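PDB 2INC: TouB protein from Pseudomonas stutzeri, which forms a small ubiquitin-like component of toluene o-xylene monooxygenase, a system that probably oxidises aromatic hydrocarbons. Local coordinates for residues Thr21-Thr24 / Met25-Ala29; Leu59-Arg62 / Gly63-Val66. All coordinates share one frame; numbering follows the deposited sequence.

In the fold
Both contacts are local, and they come in series along the chain: interaction 1 (21-24 with 25-29) starts helix 25-33 after strand 14-19, and interaction 2 (59-62 with 63-66) turns the chain beyond strand 59-60. The helix and the mixed sheet, with strand order 2-1-5-3-4, match the ubiquitin-like beta-grasp fold. Although far apart in sequence, the contacts have centres about 7 Å apart on the same side of the chain's centre. Two probable backbone hydrogen bonds join them, from Met25 N to Met64 O and from Val66 N to Asp23 O, each 2.8 Å long. The loop after strand 59-60 is thereby tied to the chain entering the helix.

Interaction 1: residues Thr21-Thr24 / Met25-Ala29; sequences TEDT and MDQVA
Thr24 and Val28 define the first helical turn: Val28 N donates to Thr24 O over 2.9 Å, with an N-H...O angle of 156°, while the bond from Gln27 N to the same oxygen is bent and weak. Thr24 is thus the N-cap residue, and the polar link at this end comes from Gln27, three residues on. Gln27 OE1 accepts Thr24 N at 2.9 Å. That bond is almost straight at 175° and lies in the carbonyl plane of the amide, which would orient the amide group. This is the half of a capping box supplied by the side chain at the third helical position; the other half is missing, because the Thr24 side chain makes no capping bond. Gln27 has CG anti to its carbonyl carbon, chi1 -66°, and the chain is extended beyond CG, which carries the amide back past the start of the helix. Thr24 OG1 adds a second, weak bond to Gln27 OE1 at 3.3 Å. Beside this polar link, Asp23 CB packs 3.8 Å from Val28 CG2 and 4.1 Å from Gln27 CB. The Asp23 carboxylate is held elsewhere: its OD2 forms a salt bridge with Lys31 NZ and accepts a hydrogen bond from the backbone N of Asp20. From this start helix 25-33 lies against the sheet, with Met25 resting on Val51 and Ala29 on Leu49 of strand 48-53, while Val28 meets Val66 in the loop that follows strand 59-60.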
ATOM      1  N   THR C  21      17.416 -52.896  36.415  1.00 49.40           N
ATOM      2  CA  THR C  21      18.385 -53.956  36.059  1.00 49.94           C
ATOM      3  C   THR C  21      17.952 -55.359  36.568  1.00 50.72           C
ATOM      4  O   THR C  21      18.347 -56.395  36.021  1.00 49.72           O
ATOM      5  CB  THR C  21      19.818 -53.603  36.570  1.00 50.66           C
ATOM      6  OG1 THR C  21      19.771 -53.242  37.962  1.00 51.81           O
ATOM      7  CG2 THR C  21      20.394 -52.412  35.803  1.00 50.09           C
ATOM      8  N   GLU C  22      17.081 -55.364  37.572  1.00 50.97           N
ATOM      9  CA  GLU C  22      16.499 -56.598  38.108  1.00 52.19           C
ATOM     10  C   GLU C  22      15.216 -57.098  37.397  1.00 51.62           C
ATOM     11  O   GLU C  22      14.738 -58.204  37.672  1.00 52.13           O
ATOM     12  CB  GLU C  22      16.255 -56.409  39.612  1.00 52.83           C
ATOM     13  CG  GLU C  22      17.522 -56.043  40.395  1.00 56.36           C
ATOM     14  CD  GLU C  22      18.695 -56.971  40.056  1.00 62.58           C
ATOM     15  OE1 GLU C  22      19.801 -56.463  39.695  1.00 65.34           O
ATOM     16  OE2 GLU C  22      18.496 -58.208  40.121  1.00 64.87           O
ATOM     17  N   ASP C  23      14.639 -56.296  36.508  1.00 49.70           N
ATOM     18  CA  ASP C  23      13.455 -56.721  35.798  1.00 49.28           C
ATOM     19  C   ASP C  23      13.747 -57.913  34.928  1.00 49.23           C
ATOM     20  O   ASP C  23      14.825 -58.041  34.346  1.00 48.83           O
ATOM     21  CB  ASP C  23      12.870 -55.591  34.925  1.00 49.40           C
ATOM     22  CG  ASP C  23      12.275 -54.471  35.750  1.00 52.33           C
ATOM     23  OD1 ASP C  23      11.972 -54.716  36.940  1.00 54.71           O
ATOM     24  OD2 ASP C  23      12.113 -53.331  35.228  1.00 54.07           O
ATOM     25  N   THR C  24      12.775 -58.812  34.887  1.00 49.04           N
ATOM     26  CA  THR C  24      12.691 -59.845  33.879  1.00 48.43           C
ATOM     27  C   THR C  24      12.213 -59.232  32.540  1.00 47.38           C
ATOM     28  O   THR C  24      11.563 -58.185  32.542  1.00 46.31           O
ATOM     29  CB  THR C  24      11.612 -60.811  34.357  1.00 49.52           C
ATOM     30  OG1 THR C  24      12.088 -61.475  35.548  1.00 52.00           O
ATOM     31  CG2 THR C  24      11.362 -61.827  33.351  1.00 50.10           C
ATOM     32  N   MET C  25      12.435 -59.912  31.410  1.00 46.46           N
ATOM     33  CA  MET C  25      11.838 -59.431  30.163  1.00 46.40           C
ATOM     34  C   MET C  25      10.321 -59.221  30.250  1.00 46.75           C
ATOM     35  O   MET C  25       9.804 -58.214  29.733  1.00 46.38           O
ATOM     36  CB  MET C  25      12.233 -60.296  28.974  1.00 47.25           C
ATOM     37  CG  MET C  25      13.766 -60.272  28.772  1.00 47.67           C
ATOM     38  SD  MET C  25      14.432 -58.584  28.475  1.00 51.63           S
ATOM     39  CE  MET C  25      16.031 -58.690  29.297  1.00 50.29           C
ATOM     40  N   ASP C  26       9.623 -60.132  30.935  1.00 45.87           N
ATOM     41  CA  ASP C  26       8.200 -59.991  31.164  1.00 46.50           C
ATOM     42  C   ASP C  26       7.877 -58.661  31.851  1.00 45.24           C
ATOM     43  O   ASP C  26       6.881 -57.992  31.499  1.00 45.27           O
ATOM     44  CB  ASP C  26       7.678 -61.158  32.053  1.00 47.66           C
ATOM     45  CG  ASP C  26       7.367 -62.420  31.256  1.00 50.88           C
ATOM     46  OD1 ASP C  26       7.346 -62.365  30.015  1.00 55.82           O
ATOM     47  OD2 ASP C  26       7.110 -63.486  31.868  1.00 56.81           O
ATOM     48  N   GLN C  27       8.671 -58.285  32.852  1.00 43.51           N
ATOM     49  CA  GLN C  27       8.377 -57.047  33.596  1.00 43.39           C
ATOM     50  C   GLN C  27       8.797 -55.790  32.796  1.00 43.83           C
ATOM     51  O   GLN C  27       8.235 -54.709  32.986  1.00 42.58           O
ATOM     52  CB  GLN C  27       9.057 -57.029  34.956  1.00 42.58           C
ATOM     53  CG  GLN C  27       8.494 -58.110  35.873  1.00 44.17           C
ATOM     54  CD  GLN C  27       9.423 -58.467  37.009  1.00 49.67           C
ATOM     55  OE1 GLN C  27      10.619 -58.743  36.805  1.00 50.28           O
ATOM     56  NE2 GLN C  27       8.869 -58.484  38.232  1.00 52.46           N
ATOM     57  N   VAL C  28       9.790 -55.960  31.921  1.00 43.82           N
ATOM     58  CA  VAL C  28      10.150 -54.887  30.980  1.00 44.43           C
ATOM     59  C   VAL C  28       8.996 -54.633  30.025  1.00 44.96           C
ATOM     60  O   VAL C  28       8.595 -53.483  29.842  1.00 45.64           O
ATOM     61  CB  VAL C  28      11.423 -55.238  30.206  1.00 44.05           C
ATOM     62  CG1 VAL C  28      11.616 -54.291  29.044  1.00 46.45           C
ATOM     63  CG2 VAL C  28      12.622 -55.158  31.137  1.00 44.56           C
ATOM     64  N   ALA C  29       8.458 -55.699  29.421  1.00 45.11           N
ATOM     65  CA  ALA C  29       7.350 -55.574  28.465  1.00 45.10           C
ATOM     66  C   ALA C  29       6.146 -54.902  29.115  1.00 45.86           C
ATOM     67  O   ALA C  29       5.465 -54.051  28.501  1.00 45.55           O
ATOM     68  CB  ALA C  29       6.994 -56.935  27.874  1.00 44.26           C
TER

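Interaction 2: residues Leu59-Arg62 / Gly63-Val66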
ATOM      1  N   LEU C  59      16.015 -62.508  20.268  1.00 55.87           N
ATOM      2  CA  LEU C  59      14.890 -62.701  21.179  1.00 55.25           C
ATOM      3  C   LEU C  59      15.393 -63.046  22.585  1.00 55.06           C
ATOM      4  O   LEU C  59      16.219 -63.946  22.742  1.00 54.84           O
ATOM      5  CB  LEU C  59      13.978 -63.792  20.615  1.00 54.73           C
ATOM      6  CG  LEU C  59      12.637 -64.113  21.246  1.00 55.85           C
ATOM      7  CD1 LEU C  59      11.773 -62.861  21.461  1.00 55.65           C
ATOM      8  CD2 LEU C  59      11.916 -65.146  20.345  1.00 55.72           C
ATOM      9  N   PHE C  60      14.936 -62.307  23.601  1.00 54.16           N
ATOM     10  CA  PHE C  60      15.312 -62.619  24.971  1.00 53.83           C
ATOM     11  C   PHE C  60      14.229 -63.512  25.608  1.00 53.85           C
ATOM     12  O   PHE C  60      13.027 -63.285  25.378  1.00 53.38           O
ATOM     13  CB  PHE C  60      15.486 -61.347  25.792  1.00 53.31           C
ATOM     14  CG  PHE C  60      16.544 -60.439  25.269  1.00 53.55           C
ATOM     15  CD1 PHE C  60      17.851 -60.889  25.134  1.00 52.55           C
ATOM     16  CD2 PHE C  60      16.242 -59.135  24.914  1.00 50.84           C
ATOM     17  CE1 PHE C  60      18.856 -60.070  24.636  1.00 53.14           C
ATOM     18  CE2 PHE C  60      17.237 -58.305  24.431  1.00 52.82           C
ATOM     19  CZ  PHE C  60      18.553 -58.780  24.297  1.00 53.22           C
ATOM     20  N   PRO C  61      14.638 -64.537  26.393  1.00 53.85           N
ATOM     21  CA  PRO C  61      13.583 -65.365  27.020  1.00 53.28           C
ATOM     22  C   PRO C  61      12.829 -64.577  28.083  1.00 53.17           C
ATOM     23  O   PRO C  61      13.387 -63.616  28.647  1.00 53.06           O
ATOM     24  CB  PRO C  61      14.358 -66.548  27.632  1.00 53.81           C
ATOM     25  CG  PRO C  61      15.706 -66.510  26.996  1.00 53.78           C
ATOM     26  CD  PRO C  61      15.981 -65.041  26.712  1.00 53.41           C
ATOM     27  N   ARG C  62      11.581 -64.983  28.357  1.00 52.33           N
ATOM     28  CA  ARG C  62      10.681 -64.221  29.242  1.00 51.38           C
ATOM     29  C   ARG C  62      11.296 -63.922  30.593  1.00 51.41           C
ATOM     30  O   ARG C  62      11.081 -62.850  31.141  1.00 49.74           O
ATOM     31  CB  ARG C  62       9.303 -64.909  29.415  1.00 51.17           C
ATOM     32  CG  ARG C  62       8.534 -65.047  28.108  1.00 50.85           C
ATOM     33  CD  ARG C  62       7.218 -65.755  28.274  1.00 50.85           C
ATOM     34  NE  ARG C  62       6.365 -65.014  29.190  1.00 53.96           N
ATOM     35  CZ  ARG C  62       5.112 -65.355  29.500  1.00 54.92           C
ATOM     36  NH1 ARG C  62       4.583 -66.434  28.964  1.00 52.50           N
ATOM     37  NH2 ARG C  62       4.388 -64.610  30.342  1.00 54.17           N
ATOM     38  N   GLY C  63      12.086 -64.862  31.122  1.00 52.34           N
ATOM     39  CA  GLY C  63      12.554 -64.809  32.519  1.00 53.37           C
ATOM     40  C   GLY C  63      13.918 -64.168  32.723  1.00 54.70           C
ATOM     41  O   GLY C  63      14.292 -63.793  33.850  1.00 54.89           O
ATOM     42  N   MET C  64      14.639 -64.028  31.614  1.00 54.93           N
ATOM     43  CA  MET C  64      15.941 -63.370  31.562  1.00 55.46           C
ATOM     44  C   MET C  64      15.859 -61.970  32.161  1.00 54.57           C
ATOM     45  O   MET C  64      14.877 -61.237  31.909  1.00 55.18           O
ATOM     46  CB  MET C  64      16.378 -63.358  30.102  1.00 55.83           C
ATOM     47  CG  MET C  64      16.945 -62.065  29.632  1.00 60.83           C
ATOM     48  SD  MET C  64      18.620 -62.212  29.043  1.00 66.35           S
ATOM     49  CE  MET C  64      18.520 -63.153  27.523  1.00 65.27           C
ATOM     50  N   ILE C  65      16.835 -61.597  32.985  1.00 53.64           N
ATOM     51  CA  ILE C  65      16.766 -60.274  33.630  1.00 53.17           C
ATOM     52  C   ILE C  65      17.684 -59.247  32.931  1.00 53.19           C
ATOM     53  O   ILE C  65      18.669 -59.619  32.264  1.00 52.15           O
ATOM     54  CB  ILE C  65      16.974 -60.288  35.207  1.00 53.22           C
ATOM     55  CG1 ILE C  65      18.445 -60.339  35.604  1.00 52.24           C
ATOM     56  CG2 ILE C  65      16.184 -61.443  35.866  1.00 53.74           C
ATOM     57  CD1 ILE C  65      18.754 -59.644  36.923  1.00 53.90           C
ATOM     58  N   VAL C  66      17.323 -57.972  33.071  1.00 52.97           N
ATOM     59  CA  VAL C  66      17.968 -56.879  32.314  1.00 53.78           C
ATOM     60  C   VAL C  66      19.478 -56.916  32.538  1.00 54.39           C
ATOM     61  O   VAL C  66      20.244 -56.857  31.574  1.00 54.22           O
ATOM     62  CB  VAL C  66      17.424 -55.485  32.732  1.00 53.68           C
ATOM     63  CG1 VAL C  66      18.382 -54.365  32.272  1.00 52.92           C
ATOM     64  CG2 VAL C  66      16.036 -55.270  32.173  1.00 53.08           C
TER
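Met64 reaches Phe60 and Pro61 through its torsions: chi1 is off the staggered positions at 136°, and the chain then bends at chi2 and at chi3 (69°), bringing the methyl CE back to the preceding residues. The backbone here is a type I beta turn from Pro61 to Met64, leading out of strand 59-60 of the beta-grasp sheet. In its closing bond, Met64 N donates to Pro61 O at 3.2 Å. Met64 CE comes 3.4 Å from CD1 of Phe60, the residue just before the turn, and meets the ring obliquely. Met64 SD lies 5.1 Å from the centroid of the Phe60 ring, 48° off its normal, which makes this a Met-aromatic contact. Met64 CE is also 3.3 Å from Pro61 CD, tighter than ordinary van der Waals contact, so its exact position should be read with caution. With CG, SD and CE gone, an alanine here is likely to leave a gap beside Phe60 CD1 and Pro61 CD and to lose the Met-aromatic contact. The residues around them extend the packing: Phe60 and Met64 both touch Met25 of helix 25-33, and Phe60 also meets Leu77 of strand 76-82. Arg62, the second residue of the turn, bends at its third torsion, and its NE forms a salt bridge with Asp26 OD1.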